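B-agarase (PDB 4BQ2) hydrolyses agarose as an exo-acting family 50 glycoside hydrolase, probably cutting beta-1,4 linkages at the ends of the polysaccharide chain. Local coordinates at residues A[293-298]-A[321-326]; A[339-344]-A[368-373]; A[343-348]-A[705-710]. All coordinates share one frame; numbering follows the deposited sequence.

Contact 1. Residues A[293-298]-A[321-326]; sequences NSSTMT and KGLMAV
Ser-294 and Ser-295 sit against the forked end of Leu-323, which reaches out from the loop that precedes helix 328-332. The first touch is loose: Ser-294 OG lies 4.4 Å from Leu-323 CD1. This hydroxyl has its polar partners elsewhere, in Ser-377 OG and Leu-291 O, so toward the leucine it makes van der Waals contact alone. Ser-295 comes closer, with its CB 4.1 Å from Leu-323 CD2; each methyl of the fork therefore serves one serine. Leucine suits the place because its branching at CG spreads two methyls over neighbouring residues, and a chi1 of -66°, with CG opposite the carbonyl carbon, holds the branch out toward them. Ser-295 OG, tucked between backbone N and carbonyl carbon (chi1 78°), bonds to Asn-360 ND2. The amide of Asn-360 also accepts Met-324 N through OD1, and the residue thus bridges the two segments from strand 359-362. Further on, the chain runs in strand 296-301 and leaves the leucine behind; the Thr-296 backbone pairs with Tyr-376, and Met-297 O and Thr-298 OG1 find partners in Arg-341 and Glu-374. The chemistry implies a light van der Waals touch: short serine side chains let the leucine methyls approach while their buried hydroxyls are satisfied by other residues, and a polar link between the two segments runs indirectly through Asn-360.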
# COMPACT_ATOMS: atom_id res chain seq x y z
N ASN A 293 3.38 11.05 -8.49
CA ASN A 293 2.15 10.46 -7.94
C ASN A 293 1.26 11.47 -7.23
O ASN A 293 0.33 11.08 -6.49
CB ASN A 293 2.48 9.28 -7.01
CG ASN A 293 3.15 8.15 -7.74
OD1 ASN A 293 2.51 7.40 -8.52
ND2 ASN A 293 4.43 7.99 -7.51
N SER A 294 1.55 12.75 -7.46
CA SER A 294 0.92 13.85 -6.74
C SER A 294 -0.19 14.52 -7.54
O SER A 294 -0.74 15.53 -7.09
CB SER A 294 1.95 14.89 -6.27
OG SER A 294 2.47 15.66 -7.36
N SER A 295 -0.49 14.01 -8.73
CA SER A 295 -1.57 14.59 -9.53
C SER A 295 -2.86 13.80 -9.37
O SER A 295 -2.82 12.61 -9.04
CB SER A 295 -1.17 14.69 -11.01
OG SER A 295 -1.27 13.43 -11.67
N THR A 296 -4.00 14.48 -9.60
CA THR A 296 -5.36 13.91 -9.45
C THR A 296 -6.17 14.22 -10.71
O THR A 296 -6.01 15.30 -11.28
CB THR A 296 -6.06 14.47 -8.18
OG1 THR A 296 -7.29 13.76 -7.95
CG2 THR A 296 -6.28 16.04 -8.20
N MET A 297 -7.00 13.27 -11.18
CA MET A 297 -7.73 13.47 -12.44
C MET A 297 -8.72 14.65 -12.33
O MET A 297 -9.53 14.69 -11.40
CB MET A 297 -8.46 12.18 -12.90
CG MET A 297 -7.57 10.98 -13.28
SD MET A 297 -6.35 11.29 -14.57
CE MET A 297 -6.13 9.62 -15.19
N THR A 298 -8.63 15.60 -13.26
CA THR A 298 -9.53 16.76 -13.27
C THR A 298 -10.91 16.52 -13.88
O THR A 298 -11.87 17.28 -13.63
CB THR A 298 -8.94 17.98 -14.00
OG1 THR A 298 -8.76 17.65 -15.38
CG2 THR A 298 -7.60 18.42 -13.39
N LYS A 321 6.18 7.85 -14.45
CA LYS A 321 6.73 8.87 -15.35
C LYS A 321 6.76 10.23 -14.68
O LYS A 321 6.03 10.48 -13.73
CB LYS A 321 5.95 8.94 -16.67
CG LYS A 321 6.08 7.66 -17.49
CD LYS A 321 7.40 7.60 -18.24
CE LYS A 321 7.37 8.47 -19.51
NZ LYS A 321 8.70 8.45 -20.19
N GLY A 322 7.63 11.11 -15.17
CA GLY A 322 7.58 12.50 -14.72
C GLY A 322 6.20 13.07 -15.01
O GLY A 322 5.48 12.53 -15.87
N LEU A 323 5.83 14.15 -14.32
CA LEU A 323 4.63 14.93 -14.69
C LEU A 323 4.78 15.47 -16.13
O LEU A 323 5.82 16.04 -16.49
CB LEU A 323 4.36 16.07 -13.69
CG LEU A 323 3.97 15.69 -12.25
CD1 LEU A 323 3.64 16.92 -11.41
CD2 LEU A 323 2.79 14.72 -12.23
N MET A 324 3.76 15.26 -16.96
CA MET A 324 3.86 15.59 -18.39
C MET A 324 3.58 17.08 -18.64
O MET A 324 2.53 17.59 -18.25
CB MET A 324 2.90 14.73 -19.21
CG MET A 324 3.04 14.95 -20.72
SD MET A 324 1.78 14.12 -21.71
CE MET A 324 2.23 12.40 -21.54
N ALA A 325 4.51 17.76 -19.30
CA ALA A 325 4.33 19.18 -19.62
C ALA A 325 3.23 19.30 -20.66
O ALA A 325 3.38 18.85 -21.79
CB ALA A 325 5.63 19.80 -20.13
N VAL A 326 2.10 19.88 -20.26
CA VAL A 326 0.95 20.02 -21.15
C VAL A 326 1.12 21.27 -22.04
O VAL A 326 1.28 22.38 -21.52
CB VAL A 326 -0.36 20.10 -20.35
CG1 VAL A 326 -1.51 20.48 -21.25
CG2 VAL A 326 -0.64 18.77 -19.64

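Contact 2. Residues A[339-344]-A[368-373]; sequences PTRAAM and GPLKRG
The short helix 339-342 meets the connection between strands 359-362 and 373-376 of a four-stranded antiparallel sheet, and Arg-341 makes the contact with Pro-369 and Leu-370. Only the aliphatic part of the arginine is used: its CG lies 4.4 Å from Pro-369 CG and 4.3 Å from Leu-370 CD1. Arginine fits here because it has two characters, a hydrocarbon stem for the proline ring and the leucine methyl, and a charged end that is needed further on. Three successive bends (chi1 -68°, chi2 -64°, chi3 -57°) fold the stem, so that the guanidinium comes over Met-344 SD. The sulfur sits over one face, 3.7 Å above the plane and displaced toward the rim. The buried charge is gripped by backbone carbonyls: NH1 bonds to Thr-707 O and Ser-136 O, NH2 to Met-297 O. Pro-369, exposed in this connection, offers its ring to the arginine stem, and Leu-370 offers its CD1 methyl to the same CG. Among its neighbours the helix follows edge strand 335-336 of the sheet; its arginine reaches strand 296-301 through Met-297 and, through Ser-136 and Leu-138, the agarase CBM-like domain.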
# COMPACT_ATOMS: atom_id res chain seq x y z
N PRO A 339 -17.98 14.85 -15.86
CA PRO A 339 -18.59 15.93 -15.10
C PRO A 339 -18.39 15.74 -13.59
O PRO A 339 -18.14 16.72 -12.88
CB PRO A 339 -20.08 15.82 -15.48
CG PRO A 339 -20.04 15.28 -16.87
CD PRO A 339 -18.94 14.25 -16.82
N THR A 340 -18.46 14.48 -13.13
CA THR A 340 -18.34 14.17 -11.71
C THR A 340 -16.94 14.61 -11.21
O THR A 340 -16.83 15.31 -10.20
CB THR A 340 -18.62 12.67 -11.43
OG1 THR A 340 -19.96 12.34 -11.81
CG2 THR A 340 -18.47 12.35 -9.97
N ARG A 341 -15.90 14.22 -11.94
CA ARG A 341 -14.53 14.65 -11.57
C ARG A 341 -14.37 16.18 -11.60
O ARG A 341 -13.94 16.78 -10.61
CB ARG A 341 -13.49 13.95 -12.45
CG ARG A 341 -13.39 12.45 -12.20
CD ARG A 341 -12.90 12.12 -10.78
NE ARG A 341 -11.59 12.72 -10.45
CZ ARG A 341 -10.90 12.39 -9.36
NH1 ARG A 341 -11.36 11.45 -8.53
NH2 ARG A 341 -9.73 12.98 -9.11
N ALA A 342 -14.80 16.81 -12.68
CA ALA A 342 -14.62 18.27 -12.80
C ALA A 342 -15.30 19.07 -11.70
O ALA A 342 -14.72 20.04 -11.20
CB ALA A 342 -15.04 18.76 -14.18
N ALA A 343 -16.50 18.66 -11.29
CA ALA A 343 -17.23 19.40 -10.26
C ALA A 343 -16.60 19.29 -8.86
O ALA A 343 -16.99 20.01 -7.94
CB ALA A 343 -18.72 19.00 -10.22
N MET A 344 -15.63 18.39 -8.68
CA MET A 344 -14.98 18.29 -7.37
C MET A 344 -14.09 19.47 -7.09
O MET A 344 -13.74 19.71 -5.92
CB MET A 344 -14.12 17.03 -7.26
CG MET A 344 -14.85 15.75 -7.58
SD MET A 344 -13.67 14.39 -7.62
CE MET A 344 -14.87 13.06 -7.45
N GLY A 368 -10.30 3.40 -11.86
CA GLY A 368 -10.96 4.70 -11.69
C GLY A 368 -11.91 4.92 -12.87
O GLY A 368 -11.93 4.11 -13.80
N PRO A 369 -12.71 6.00 -12.84
CA PRO A 369 -13.71 6.25 -13.89
C PRO A 369 -13.09 6.64 -15.23
O PRO A 369 -13.75 6.54 -16.26
CB PRO A 369 -14.55 7.40 -13.32
CG PRO A 369 -13.68 8.08 -12.31
CD PRO A 369 -12.75 7.01 -11.76
N LEU A 370 -11.84 7.08 -15.23
CA LEU A 370 -11.19 7.49 -16.49
C LEU A 370 -9.94 6.67 -16.80
O LEU A 370 -9.16 6.36 -15.89
CB LEU A 370 -10.82 8.96 -16.45
CG LEU A 370 -11.96 9.94 -16.16
CD1 LEU A 370 -11.36 11.29 -15.81
CD2 LEU A 370 -12.91 10.05 -17.36
N LYS A 371 -9.76 6.32 -18.07
CA LYS A 371 -8.62 5.49 -18.50
C LYS A 371 -7.41 6.34 -18.86
O LYS A 371 -6.30 5.83 -18.98
CB LYS A 371 -9.01 4.57 -19.68
CG LYS A 371 -10.13 3.60 -19.32
CD LYS A 371 -9.99 2.27 -20.05
CE LYS A 371 -11.18 1.38 -19.72
NZ LYS A 371 -12.42 1.94 -20.34
N ARG A 372 -7.65 7.64 -19.01
CA ARG A 372 -6.62 8.59 -19.35
C ARG A 372 -7.21 9.97 -19.08
O ARG A 372 -8.44 10.13 -18.95
CB ARG A 372 -6.29 8.51 -20.84
CG ARG A 372 -7.49 8.82 -21.72
CD ARG A 372 -7.18 8.78 -23.21
NE ARG A 372 -8.20 9.55 -23.94
CZ ARG A 372 -8.69 9.25 -25.15
NH1 ARG A 372 -8.24 8.19 -25.81
NH2 ARG A 372 -9.62 10.02 -25.70
N GLY A 373 -6.36 10.98 -19.02
CA GLY A 373 -6.91 12.30 -18.77
C GLY A 373 -5.96 13.32 -18.21
O GLY A 373 -4.81 13.01 -17.82

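Contact 3. Residues A[343-348]-A[705-710]; sequences AMFNWL and PLTGRA
Two loops distant in sequence meet here in a buried, mixed contact: the one leaving helix 339-342 brings Met-344 and Phe-345 up to Thr-707 in the turn beyond strand 693-699. Thr-707 occupies the third position of a type I turn from Pro-705 to Gly-708, closed by Gly-708 N bonding to Pro-705 O at 3.0 Å. The threonine divides its branches between the two partners. Its methyl CG2 packs 3.9 Å from Met-344 SD, the two side chains running past one another in opposite senses; an extended, unbranched methionine can deliver a soft sulfur this far from its backbone. OG1 approaches the Phe-345 ring obliquely, equally 3.7 Å from CE1 and CZ. With chi1 at 52°, OG1 falls between the backbone N and carbonyl carbon of Thr-707, while CG2 takes the place beside N. Met-344 CB lies 4.1 Å above one face of the phenylalanine, offset to its rim, so the ring is flanked by its own neighbour as well. Gly-708 suits the turn's end, where its positive phi is easily adopted. Chemically, the threonine works as a two-sided residue: its methyl packs against the methionine sulfur, while its buried hydroxyl is satisfied by Thr-296 OG1 and meets the ring through van der Waals contact.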
# COMPACT_ATOMS: atom_id res chain seq x y z
N ALA A 343 -16.50 18.66 -11.29
CA ALA A 343 -17.23 19.40 -10.26
C ALA A 343 -16.60 19.29 -8.86
O ALA A 343 -16.99 20.01 -7.94
CB ALA A 343 -18.72 19.00 -10.22
N MET A 344 -15.63 18.39 -8.68
CA MET A 344 -14.98 18.29 -7.37
C MET A 344 -14.09 19.47 -7.09
O MET A 344 -13.74 19.71 -5.92
CB MET A 344 -14.12 17.03 -7.26
CG MET A 344 -14.85 15.75 -7.58
SD MET A 344 -13.67 14.39 -7.62
CE MET A 344 -14.87 13.06 -7.45
N PHE A 345 -13.72 20.21 -8.13
CA PHE A 345 -12.67 21.25 -7.99
C PHE A 345 -13.17 22.67 -7.95
O PHE A 345 -13.79 23.13 -8.92
CB PHE A 345 -11.58 21.09 -9.07
CG PHE A 345 -10.97 19.71 -9.07
CD1 PHE A 345 -9.97 19.37 -8.14
CD2 PHE A 345 -11.43 18.74 -9.95
CE1 PHE A 345 -9.43 18.08 -8.12
CE2 PHE A 345 -10.89 17.45 -9.93
CZ PHE A 345 -9.89 17.13 -9.02
N ASN A 346 -12.88 23.38 -6.85
CA ASN A 346 -13.34 24.76 -6.72
C ASN A 346 -12.49 25.70 -7.57
O ASN A 346 -12.96 26.77 -7.97
CB ASN A 346 -13.35 25.26 -5.27
CG ASN A 346 -14.56 24.78 -4.47
OD1 ASN A 346 -15.52 24.27 -5.01
ND2 ASN A 346 -14.48 24.93 -3.17
N TRP A 347 -11.24 25.31 -7.83
CA TRP A 347 -10.35 26.15 -8.63
C TRP A 347 -9.40 25.31 -9.45
O TRP A 347 -8.69 24.46 -8.90
CB TRP A 347 -9.53 27.07 -7.72
CG TRP A 347 -8.50 27.93 -8.44
CD1 TRP A 347 -8.72 29.17 -8.98
CD2 TRP A 347 -7.11 27.64 -8.67
NE1 TRP A 347 -7.55 29.66 -9.53
CE2 TRP A 347 -6.55 28.75 -9.35
CE3 TRP A 347 -6.27 26.55 -8.35
CZ2 TRP A 347 -5.19 28.80 -9.73
CZ3 TRP A 347 -4.94 26.60 -8.73
CH2 TRP A 347 -4.40 27.72 -9.41
N LEU A 348 -9.37 25.56 -10.75
CA LEU A 348 -8.30 25.04 -11.62
C LEU A 348 -7.83 26.20 -12.50
O LEU A 348 -8.65 27.01 -12.94
CB LEU A 348 -8.78 23.86 -12.45
CG LEU A 348 -9.04 22.54 -11.72
CD1 LEU A 348 -9.75 21.58 -12.66
CD2 LEU A 348 -7.74 21.93 -11.21
N PRO A 705 -3.34 12.86 -3.03
CA PRO A 705 -4.40 13.84 -3.30
C PRO A 705 -5.73 13.45 -2.65
O PRO A 705 -6.08 12.27 -2.59
CB PRO A 705 -4.53 13.81 -4.81
CG PRO A 705 -3.13 13.48 -5.28
CD PRO A 705 -2.63 12.48 -4.28
N LEU A 706 -6.45 14.43 -2.12
CA LEU A 706 -7.75 14.22 -1.49
C LEU A 706 -8.74 13.45 -2.39
O LEU A 706 -9.52 12.63 -1.92
CB LEU A 706 -8.35 15.58 -1.13
CG LEU A 706 -9.67 15.60 -0.36
CD1 LEU A 706 -9.51 15.20 1.09
CD2 LEU A 706 -10.29 16.98 -0.43
N THR A 707 -8.68 13.74 -3.68
CA THR A 707 -9.58 13.16 -4.67
C THR A 707 -8.94 12.02 -5.44
O THR A 707 -9.40 11.66 -6.53
CB THR A 707 -10.06 14.23 -5.66
OG1 THR A 707 -8.93 14.94 -6.22
CG2 THR A 707 -11.00 15.19 -4.93
N GLY A 708 -7.90 11.43 -4.85
CA GLY A 708 -7.24 10.28 -5.47
C GLY A 708 -6.03 10.57 -6.34
O GLY A 708 -6.05 11.45 -7.19
N ARG A 709 -4.96 9.79 -6.16
CA ARG A 709 -3.84 9.89 -7.10
C ARG A 709 -4.35 9.38 -8.45
O ARG A 709 -5.19 8.49 -8.51
CB ARG A 709 -2.61 9.09 -6.62
CG ARG A 709 -2.80 7.57 -6.62
CD ARG A 709 -1.56 6.86 -6.05
NE ARG A 709 -1.74 5.41 -6.02
CZ ARG A 709 -0.77 4.54 -5.75
NH1 ARG A 709 0.45 4.99 -5.42
NH2 ARG A 709 -1.03 3.23 -5.78
N ALA A 710 -3.87 10.00 -9.53
CA ALA A 710 -4.32 9.67 -10.89
C ALA A 710 -4.24 8.16 -11.23
O ALA A 710 -5.12 7.60 -11.91
CB ALA A 710 -3.54 10.53 -11.90

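From the N terminus, contact 1 comes first and closes a loop of 22 residues on strand 296-301, in series before the others. Contacts 2 and 3 start from one stretch, sharing Ala-343 and Met-344: contact 2 closes first, after 23 residues, at the return to strand 373-376, whereas contact 3 spans 356 residues, to the turn at 705-710 beyond strand 693-699 of the six-stranded mixed sheet. All three lie on the same side of the chain's centre, with centres 9 to 14 Å apart. Strand 296-301 joins them: Met-297 O receives Arg-341 NH2 of contact 2, and Thr-296 OG1 also bonds to Gly-708 O, binding the four-stranded sheet to the late turn.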